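PDB 2J5A: small ribosomal subunit protein bS6 from Aquifex aeolicus, which probably binds 16S ribosomal RNA together with protein bS18, as a structural component of the small ribosomal subunit. Local coordinates for residues E42-E47 against Q70-N75; Y9-F14 against Y66-F71. One frame throughout, in Å; residues are numbered along the deposited sequence.

Contact 1: residues E42-E47 against Q70-N75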
ATOM      1  N   GLU A  42      -4.955   0.610 -11.793  1.00 46.32           N
ATOM      2  CA  GLU A  42      -3.976  -0.204 -12.503  1.00 46.17           C
ATOM      3  C   GLU A  42      -2.662  -0.141 -11.758  1.00 45.18           C
ATOM      4  O   GLU A  42      -2.129   0.939 -11.549  1.00 44.66           O
ATOM      5  CB  GLU A  42      -3.783   0.289 -13.933  1.00 46.26           C
ATOM      6  CG  GLU A  42      -2.927  -0.643 -14.777  1.00 47.96           C
ATOM      7  CD  GLU A  42      -2.836  -0.209 -16.225  1.00 50.96           C
ATOM      8  OE1 GLU A  42      -3.891  -0.065 -16.886  1.00 53.74           O
ATOM      9  OE2 GLU A  42      -1.700  -0.025 -16.706  1.00 54.08           O
ATOM     10  N   ILE A  43      -2.151  -1.304 -11.366  1.00 44.65           N
ATOM     11  CA  ILE A  43      -0.889  -1.406 -10.644  1.00 44.12           C
ATOM     12  C   ILE A  43       0.263  -1.161 -11.623  1.00 43.93           C
ATOM     13  O   ILE A  43       0.419  -1.899 -12.594  1.00 43.19           O
ATOM     14  CB  ILE A  43      -0.702  -2.796  -9.973  1.00 44.11           C
ATOM     15  CG1 ILE A  43      -1.885  -3.129  -9.039  1.00 45.09           C
ATOM     16  CG2 ILE A  43       0.632  -2.859  -9.212  1.00 42.64           C
ATOM     17  CD1 ILE A  43      -2.003  -2.257  -7.772  1.00 43.92           C
ATOM     18  N   LEU A  44       1.054  -0.124 -11.340  1.00 43.36           N
ATOM     19  CA  LEU A  44       2.166   0.301 -12.182  1.00 43.38           C
ATOM     20  C   LEU A  44       3.519  -0.149 -11.668  1.00 42.93           C
ATOM     21  O   LEU A  44       4.475  -0.234 -12.431  1.00 43.18           O
ATOM     22  CB  LEU A  44       2.189   1.829 -12.277  1.00 43.42           C
ATOM     23  CG  LEU A  44       0.907   2.524 -12.752  1.00 43.93           C
ATOM     24  CD1 LEU A  44       1.138   4.007 -12.738  1.00 44.91           C
ATOM     25  CD2 LEU A  44       0.493   2.062 -14.151  1.00 44.08           C
ATOM     26  N   TYR A  45       3.618  -0.400 -10.369  1.00 42.52           N
ATOM     27  CA  TYR A  45       4.904  -0.628  -9.751  1.00 42.04           C
ATOM     28  C   TYR A  45       4.718  -1.137  -8.330  1.00 41.94           C
ATOM     29  O   TYR A  45       3.678  -0.895  -7.700  1.00 41.56           O
ATOM     30  CB  TYR A  45       5.701   0.675  -9.746  1.00 42.28           C
ATOM     31  CG  TYR A  45       7.087   0.544  -9.191  1.00 41.86           C
ATOM     32  CD1 TYR A  45       8.090  -0.089  -9.914  1.00 42.07           C
ATOM     33  CD2 TYR A  45       7.390   1.023  -7.933  1.00 41.74           C
ATOM     34  CE1 TYR A  45       9.363  -0.210  -9.401  1.00 41.81           C
ATOM     35  CE2 TYR A  45       8.656   0.910  -7.413  1.00 41.85           C
ATOM     36  CZ  TYR A  45       9.638   0.301  -8.148  1.00 42.71           C
ATOM     37  OH  TYR A  45      10.901   0.204  -7.611  1.00 44.76           O
ATOM     38  N   GLU A  46       5.721  -1.860  -7.845  1.00 41.58           N
ATOM     39  CA  GLU A  46       5.680  -2.439  -6.526  1.00 41.82           C
ATOM     40  C   GLU A  46       7.073  -2.749  -6.021  1.00 41.18           C
ATOM     41  O   GLU A  46       7.939  -3.126  -6.800  1.00 41.68           O
ATOM     42  CB  GLU A  46       4.791  -3.691  -6.514  1.00 42.08           C
ATOM     43  CG  GLU A  46       5.345  -4.939  -7.198  1.00 45.13           C
ATOM     44  CD  GLU A  46       4.273  -6.020  -7.372  1.00 46.95           C
ATOM     45  OE1 GLU A  46       3.496  -5.938  -8.343  1.00 49.93           O
ATOM     46  OE2 GLU A  46       4.181  -6.933  -6.525  1.00 48.51           O
ATOM     47  N   GLU A  47       7.272  -2.555  -4.712  1.00 40.27           N
ATOM     48  CA  GLU A  47       8.521  -2.856  -4.009  1.00 39.03           C
ATOM     49  C   GLU A  47       8.179  -3.607  -2.705  1.00 37.83           C
ATOM     50  O   GLU A  47       7.225  -3.247  -1.991  1.00 36.31           O
ATOM     51  CB  GLU A  47       9.278  -1.553  -3.666  1.00 39.24           C
ATOM     52  CG  GLU A  47      10.212  -1.036  -4.764  1.00 41.18           C
ATOM     53  CD  GLU A  47      10.688   0.399  -4.573  1.00 44.55           C
ATOM     54  OE1 GLU A  47      10.278   1.099  -3.608  1.00 46.64           O
ATOM     55  OE2 GLU A  47      11.484   0.852  -5.428  1.00 47.70           O
ATOM     56  N   GLN A  70       2.519   1.450  -6.482  1.00 33.19           N
ATOM     57  CA  GLN A  70       2.052   2.614  -7.226  1.00 34.43           C
ATOM     58  C   GLN A  70       0.987   2.155  -8.189  1.00 34.89           C
ATOM     59  O   GLN A  70       1.008   1.007  -8.686  1.00 35.25           O
ATOM     60  CB  GLN A  70       3.169   3.322  -7.991  1.00 34.39           C
ATOM     61  CG  GLN A  70       4.358   3.729  -7.139  1.00 35.23           C
ATOM     62  CD  GLN A  70       5.455   4.352  -7.968  1.00 35.77           C
ATOM     63  OE1 GLN A  70       5.624   4.008  -9.134  1.00 33.84           O
ATOM     64  NE2 GLN A  70       6.198   5.291  -7.374  1.00 35.69           N
ATOM     65  N   PHE A  71       0.026   3.035  -8.405  1.00 35.33           N
ATOM     66  CA  PHE A  71      -1.107   2.711  -9.240  1.00 35.78           C
ATOM     67  C   PHE A  71      -1.718   3.981  -9.821  1.00 37.11           C
ATOM     68  O   PHE A  71      -1.444   5.094  -9.349  1.00 36.17           O
ATOM     69  CB  PHE A  71      -2.138   1.879  -8.463  1.00 35.55           C
ATOM     70  CG  PHE A  71      -2.816   2.618  -7.329  1.00 34.63           C
ATOM     71  CD1 PHE A  71      -2.236   2.674  -6.072  1.00 34.45           C
ATOM     72  CD2 PHE A  71      -4.055   3.215  -7.512  1.00 35.13           C
ATOM     73  CE1 PHE A  71      -2.861   3.343  -5.020  1.00 33.51           C
ATOM     74  CE2 PHE A  71      -4.695   3.898  -6.471  1.00 33.68           C
ATOM     75  CZ  PHE A  71      -4.089   3.953  -5.215  1.00 35.21           C
ATOM     76  N   LYS A  72      -2.497   3.799 -10.888  1.00 39.12           N
ATOM     77  CA  LYS A  72      -3.235   4.895 -11.510  1.00 40.85           C
ATOM     78  C   LYS A  72      -4.721   4.562 -11.520  1.00 41.73           C
ATOM     79  O   LYS A  72      -5.101   3.398 -11.556  1.00 42.51           O
ATOM     80  CB  LYS A  72      -2.696   5.220 -12.909  1.00 40.75           C
ATOM     81  CG  LYS A  72      -2.802   4.120 -13.970  1.00 42.97           C
ATOM     82  CD  LYS A  72      -2.293   4.661 -15.334  1.00 44.86           C
ATOM     83  CE  LYS A  72      -2.065   3.584 -16.389  1.00 46.08           C
ATOM     84  NZ  LYS A  72      -1.175   4.108 -17.494  1.00 45.93           N
ATOM     85  N   THR A  73      -5.563   5.580 -11.432  1.00 42.91           N
ATOM     86  CA  THR A  73      -7.010   5.355 -11.429  1.00 44.19           C
ATOM     87  C   THR A  73      -7.779   6.626 -11.765  1.00 45.45           C
ATOM     88  O   THR A  73      -7.322   7.729 -11.475  1.00 45.38           O
ATOM     89  CB  THR A  73      -7.521   4.868 -10.048  1.00 44.10           C
ATOM     90  OG1 THR A  73      -8.888   4.451 -10.157  1.00 44.30           O
ATOM     91  CG2 THR A  73      -7.435   5.974  -9.014  1.00 41.54           C
ATOM     92  N   GLU A  74      -8.959   6.447 -12.344  1.00 47.46           N
ATOM     93  CA  GLU A  74      -9.913   7.552 -12.532  1.00 49.30           C
ATOM     94  C   GLU A  74     -10.916   7.633 -11.362  1.00 49.99           C
ATOM     95  O   GLU A  74     -11.706   8.581 -11.273  1.00 50.51           O
ATOM     96  CB  GLU A  74     -10.600   7.435 -13.907  1.00 49.90           C
ATOM     97  CG  GLU A  74      -9.567   7.234 -15.045  1.00 51.32           C
ATOM     98  CD  GLU A  74      -9.906   7.946 -16.361  1.00 54.62           C
ATOM     99  OE1 GLU A  74      -9.991   9.201 -16.390  1.00 55.60           O
ATOM    100  OE2 GLU A  74     -10.028   7.239 -17.388  1.00 57.15           O
ATOM    101  N   ASN A  75     -10.836   6.660 -10.444  1.00 50.44           N
ATOM    102  CA  ASN A  75     -11.696   6.594  -9.274  1.00 50.20           C
ATOM    103  C   ASN A  75     -11.198   7.502  -8.156  1.00 50.58           C
ATOM    104  O   ASN A  75     -10.238   7.163  -7.446  1.00 50.52           O
ATOM    105  CB  ASN A  75     -11.748   5.153  -8.780  1.00 50.48           C
ATOM    106  CG  ASN A  75     -12.852   4.915  -7.781  1.00 51.06           C
ATOM    107  OD1 ASN A  75     -13.370   5.854  -7.165  1.00 52.46           O
ATOM    108  ND2 ASN A  75     -13.227   3.644  -7.613  1.00 51.28           N
TER
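A classic beta bulge, in which L44 and Y45 both sit opposite Q70, interrupts the antiparallel pairing of the hairpin strands. Q70 O accepts from L44 N at 2.9 Å and only weakly from Y45 N at 3.4 Å, while Q70 N returns a bond to Y45 O at 2.9 Å. Before the bulge, E42 and K72 form a regular hydrogen-bonded pair, E42 N to K72 O being 2.8 Å. The extra residue turns the L44 side chain toward the partner strand: CD1 lies near K72 CB, and CD2 packs 3.7 Å from K72 CE, the chains crossing at about a right angle. With an alanine here, the aliphatic stem of K72 would probably lose its apolar flank, leaving a gap between it, Y9 and V105. This is the edge of the four-stranded ferredoxin-like sheet of bS6. I43 faces helix 22-38 and F71 both 22-38 and 78-88, with I43 CD1 4.2 Å from F71 CB, whereas E42, K72, Y45 and Q70 occupy the other face. There E42, with CG anti to the backbone N (chi1 -172°), runs alongside K72; the opposite charges probably attract, though E42 OE2 and K72 NZ, 4.2 Å apart, form no salt bridge. Q70 OE1 comes 3.4 Å from Y45 CB, the amide inclined to the tyrosine ring by 54°; OE1 accepts from K106 N and NE2 donates to E11.

Contact 2: residues Y9-F14 against Y66-F71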
ATOM      1  N   TYR A   9      -2.355   9.506 -10.349  1.00 43.12           N
ATOM      2  CA  TYR A   9      -1.343   8.560  -9.937  1.00 41.99           C
ATOM      3  C   TYR A   9      -1.130   8.628  -8.413  1.00 40.43           C
ATOM      4  O   TYR A   9      -1.104   9.711  -7.804  1.00 38.82           O
ATOM      5  CB  TYR A   9      -0.032   8.784 -10.703  1.00 42.89           C
ATOM      6  CG  TYR A   9      -0.218   8.678 -12.197  1.00 43.49           C
ATOM      7  CD1 TYR A   9      -0.747   9.738 -12.924  1.00 45.77           C
ATOM      8  CD2 TYR A   9       0.101   7.520 -12.877  1.00 44.89           C
ATOM      9  CE1 TYR A   9      -0.946   9.649 -14.293  1.00 46.53           C
ATOM     10  CE2 TYR A   9      -0.091   7.418 -14.246  1.00 46.23           C
ATOM     11  CZ  TYR A   9      -0.616   8.492 -14.949  1.00 46.74           C
ATOM     12  OH  TYR A   9      -0.817   8.408 -16.313  1.00 48.32           O
ATOM     13  N   TYR A  10      -1.003   7.448  -7.807  1.00 38.67           N
ATOM     14  CA  TYR A  10      -0.917   7.339  -6.357  1.00 37.97           C
ATOM     15  C   TYR A  10       0.136   6.330  -5.970  1.00 37.17           C
ATOM     16  O   TYR A  10       0.481   5.420  -6.741  1.00 36.83           O
ATOM     17  CB  TYR A  10      -2.264   6.934  -5.758  1.00 37.98           C
ATOM     18  CG  TYR A  10      -3.431   7.869  -6.076  1.00 38.25           C
ATOM     19  CD1 TYR A  10      -3.681   8.991  -5.294  1.00 38.62           C
ATOM     20  CD2 TYR A  10      -4.292   7.618  -7.150  1.00 38.31           C
ATOM     21  CE1 TYR A  10      -4.745   9.849  -5.577  1.00 37.62           C
ATOM     22  CE2 TYR A  10      -5.366   8.462  -7.423  1.00 37.53           C
ATOM     23  CZ  TYR A  10      -5.575   9.583  -6.640  1.00 38.44           C
ATOM     24  OH  TYR A  10      -6.635  10.440  -6.897  1.00 40.48           O
ATOM     25  N   GLU A  11       0.650   6.509  -4.767  1.00 36.42           N
ATOM     26  CA  GLU A  11       1.582   5.587  -4.169  1.00 35.85           C
ATOM     27  C   GLU A  11       1.069   5.263  -2.779  1.00 35.40           C
ATOM     28  O   GLU A  11       0.650   6.175  -2.062  1.00 35.92           O
ATOM     29  CB  GLU A  11       2.964   6.201  -4.080  1.00 35.58           C
ATOM     30  CG  GLU A  11       3.991   5.271  -3.501  1.00 36.19           C
ATOM     31  CD  GLU A  11       5.378   5.819  -3.641  1.00 38.05           C
ATOM     32  OE1 GLU A  11       5.858   5.921  -4.789  1.00 38.22           O
ATOM     33  OE2 GLU A  11       5.997   6.144  -2.599  1.00 41.21           O
ATOM     34  N   THR A  12       1.074   3.965  -2.436  1.00 34.07           N
ATOM     35  CA  THR A  12       0.646   3.466  -1.126  1.00 33.09           C
ATOM     36  C   THR A  12       1.803   2.689  -0.507  1.00 31.92           C
ATOM     37  O   THR A  12       2.453   1.904  -1.171  1.00 31.67           O
ATOM     38  CB  THR A  12      -0.576   2.526  -1.251  1.00 33.39           C
ATOM     39  OG1 THR A  12      -1.678   3.244  -1.809  1.00 33.90           O
ATOM     40  CG2 THR A  12      -0.980   1.949   0.067  1.00 31.66           C
ATOM     41  N   VAL A  13       2.054   2.940   0.760  1.00 31.07           N
ATOM     42  CA  VAL A  13       3.039   2.224   1.541  1.00 30.71           C
ATOM     43  C   VAL A  13       2.313   1.792   2.804  1.00 30.56           C
ATOM     44  O   VAL A  13       1.637   2.600   3.432  1.00 30.09           O
ATOM     45  CB  VAL A  13       4.248   3.125   1.942  1.00 30.68           C
ATOM     46  CG1 VAL A  13       5.247   2.359   2.785  1.00 29.87           C
ATOM     47  CG2 VAL A  13       4.925   3.730   0.738  1.00 30.38           C
ATOM     48  N   PHE A  14       2.449   0.516   3.170  1.00 30.69           N
ATOM     49  CA  PHE A  14       1.847   0.003   4.388  1.00 30.37           C
ATOM     50  C   PHE A  14       2.769  -1.014   5.069  1.00 31.25           C
ATOM     51  O   PHE A  14       3.652  -1.614   4.425  1.00 30.66           O
ATOM     52  CB  PHE A  14       0.458  -0.581   4.111  1.00 29.97           C
ATOM     53  CG  PHE A  14       0.468  -1.755   3.177  1.00 29.96           C
ATOM     54  CD1 PHE A  14       0.571  -1.574   1.817  1.00 28.50           C
ATOM     55  CD2 PHE A  14       0.404  -3.065   3.678  1.00 31.03           C
ATOM     56  CE1 PHE A  14       0.579  -2.656   0.964  1.00 29.08           C
ATOM     57  CE2 PHE A  14       0.424  -4.151   2.823  1.00 29.79           C
ATOM     58  CZ  PHE A  14       0.506  -3.950   1.478  1.00 28.89           C
ATOM     59  N   TYR A  66       7.222  -4.011   5.330  1.00 31.91           N
ATOM     60  CA  TYR A  66       6.857  -2.887   4.488  1.00 31.07           C
ATOM     61  C   TYR A  66       6.744  -3.276   3.044  1.00 30.63           C
ATOM     62  O   TYR A  66       7.667  -3.861   2.486  1.00 29.93           O
ATOM     63  CB  TYR A  66       7.889  -1.757   4.599  1.00 31.69           C
ATOM     64  CG  TYR A  66       7.699  -0.835   5.787  1.00 31.06           C
ATOM     65  CD1 TYR A  66       8.292  -1.119   7.001  1.00 34.08           C
ATOM     66  CD2 TYR A  66       6.954   0.315   5.686  1.00 31.25           C
ATOM     67  CE1 TYR A  66       8.139  -0.287   8.100  1.00 32.23           C
ATOM     68  CE2 TYR A  66       6.798   1.163   6.773  1.00 33.95           C
ATOM     69  CZ  TYR A  66       7.403   0.848   7.976  1.00 33.28           C
ATOM     70  OH  TYR A  66       7.269   1.666   9.060  1.00 35.13           O
ATOM     71  N   PHE A  67       5.603  -2.921   2.448  1.00 30.30           N
ATOM     72  CA  PHE A  67       5.378  -3.016   1.017  1.00 30.13           C
ATOM     73  C   PHE A  67       5.029  -1.628   0.455  1.00 30.10           C
ATOM     74  O   PHE A  67       4.505  -0.777   1.160  1.00 29.81           O
ATOM     75  CB  PHE A  67       4.228  -3.982   0.683  1.00 29.73           C
ATOM     76  CG  PHE A  67       4.465  -5.414   1.095  1.00 31.47           C
ATOM     77  CD1 PHE A  67       5.266  -6.248   0.329  1.00 31.24           C
ATOM     78  CD2 PHE A  67       3.842  -5.945   2.216  1.00 31.60           C
ATOM     79  CE1 PHE A  67       5.473  -7.537   0.681  1.00 30.75           C
ATOM     80  CE2 PHE A  67       4.046  -7.267   2.571  1.00 31.84           C
ATOM     81  CZ  PHE A  67       4.880  -8.060   1.807  1.00 31.58           C
ATOM     82  N   LEU A  68       5.277  -1.446  -0.841  1.00 30.60           N
ATOM     83  CA  LEU A  68       4.980  -0.209  -1.566  1.00 31.10           C
ATOM     84  C   LEU A  68       4.386  -0.571  -2.908  1.00 31.48           C
ATOM     85  O   LEU A  68       4.922  -1.441  -3.601  1.00 30.49           O
ATOM     86  CB  LEU A  68       6.268   0.613  -1.793  1.00 31.00           C
ATOM     87  CG  LEU A  68       6.183   1.980  -2.494  1.00 30.80           C
ATOM     88  CD1 LEU A  68       7.358   2.835  -2.059  1.00 31.25           C
ATOM     89  CD2 LEU A  68       6.103   1.884  -4.034  1.00 28.30           C
ATOM     90  N   VAL A  69       3.292   0.109  -3.271  1.00 32.15           N
ATOM     91  CA  VAL A  69       2.649  -0.076  -4.582  1.00 32.71           C
ATOM     92  C   VAL A  69       2.268   1.299  -5.188  1.00 32.84           C
ATOM     93  O   VAL A  69       1.826   2.218  -4.481  1.00 32.48           O
ATOM     94  CB  VAL A  69       1.442  -1.083  -4.503  1.00 33.36           C
ATOM     95  CG1 VAL A  69       0.247  -0.478  -3.828  1.00 32.55           C
ATOM     96  CG2 VAL A  69       1.054  -1.616  -5.906  1.00 33.67           C
ATOM     97  N   GLN A  70       2.519   1.450  -6.482  1.00 33.19           N
ATOM     98  CA  GLN A  70       2.052   2.614  -7.226  1.00 34.43           C
ATOM     99  C   GLN A  70       0.987   2.155  -8.189  1.00 34.89           C
ATOM    100  O   GLN A  70       1.008   1.007  -8.686  1.00 35.25           O
ATOM    101  CB  GLN A  70       3.169   3.322  -7.991  1.00 34.39           C
ATOM    102  CG  GLN A  70       4.358   3.729  -7.139  1.00 35.23           C
ATOM    103  CD  GLN A  70       5.455   4.352  -7.968  1.00 35.77           C
ATOM    104  OE1 GLN A  70       5.624   4.008  -9.134  1.00 33.84           O
ATOM    105  NE2 GLN A  70       6.198   5.291  -7.374  1.00 35.69           N
ATOM    106  N   PHE A  71       0.026   3.035  -8.405  1.00 35.33           N
ATOM    107  CA  PHE A  71      -1.107   2.711  -9.240  1.00 35.78           C
ATOM    108  C   PHE A  71      -1.718   3.981  -9.821  1.00 37.11           C
ATOM    109  O   PHE A  71      -1.444   5.094  -9.349  1.00 36.17           O
ATOM    110  CB  PHE A  71      -2.138   1.879  -8.463  1.00 35.55           C
ATOM    111  CG  PHE A  71      -2.816   2.618  -7.329  1.00 34.63           C
ATOM    112  CD1 PHE A  71      -2.236   2.674  -6.072  1.00 34.45           C
ATOM    113  CD2 PHE A  71      -4.055   3.215  -7.512  1.00 35.13           C
ATOM    114  CE1 PHE A  71      -2.861   3.343  -5.020  1.00 33.51           C
ATOM    115  CE2 PHE A  71      -4.695   3.898  -6.471  1.00 33.68           C
ATOM    116  CZ  PHE A  71      -4.089   3.953  -5.215  1.00 35.21           C
TER
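Six backbone hydrogen bonds join Y10, T12 and F14 to F71, V69 and F67, each pair using both N and O. The pairs at Y10 and T12 are tightest, with Y10 N to F71 O and T12 N to V69 O both 2.8 Å; at F14 the bonds are longer, F14 N to F67 O measuring 3.2 Å. The alternate residues Y9, E11 and V13 make their backbone bonds with I100, I98 and L96 of strand 92-100, so strand 8-16 is bonded along both edges. Among the side chains, Q70 NE2 gives E11 OE1 a short bond of 2.7 Å that is almost straight (175°). The oxygen lies in the amide plane, and the carboxylate is nearly coplanar with the amide, which should limit the rotation of both groups; NE2 also makes a weak bond to E104 O. E11 OE2 instead lies by L68 CD1, at 3.6 Å. On the opposite face, T12 OG1 meets the F71 ring at its edge, in plane and 3.4 Å from CE1, but its hydrogen-bonding partner is N97 OD1. The F71 side chain, its CG set between the backbone N and carbonyl carbon (chi1 67°), brings its ring under Y10 CB, a CH-pi contact 3.9 Å from the centroid; the two rings themselves are slid apart. F14 CZ rests 3.8 Å from F67 CB, and the F67 ring stacks on F29. Y66 receives V13 CG1 at its ring edge, while its OH bonds to R94 NH1. With T12, F14, V69 and F71 under helices 22-38 and 78-88, this is the central antiparallel strand pair of a ferredoxin-like alpha/beta sandwich.

How the contacts relate
The two contacts lie side by side in one antiparallel sheet, their centres about 8 Å apart, and strand 63-73 serves both, which share Q70 and F71. Across the sheet the order is 41-53, 63-73, 8-16, 92-100, so contact 1 joins an outermost strand to its neighbour and contact 2 joins the two inner strands. In sequence, 9-14 comes first. Contact 1 closes within a hairpin, while contact 2 reaches back past helix 22-38 and strand 41-53, so that strand 63-73 is inserted between two parallel strands, 8-16 and 41-53, joined through that helix: a split beta-alpha-beta unit. They also touch directly: E47 N probably bonds to L68 O, and V69 packs on I43.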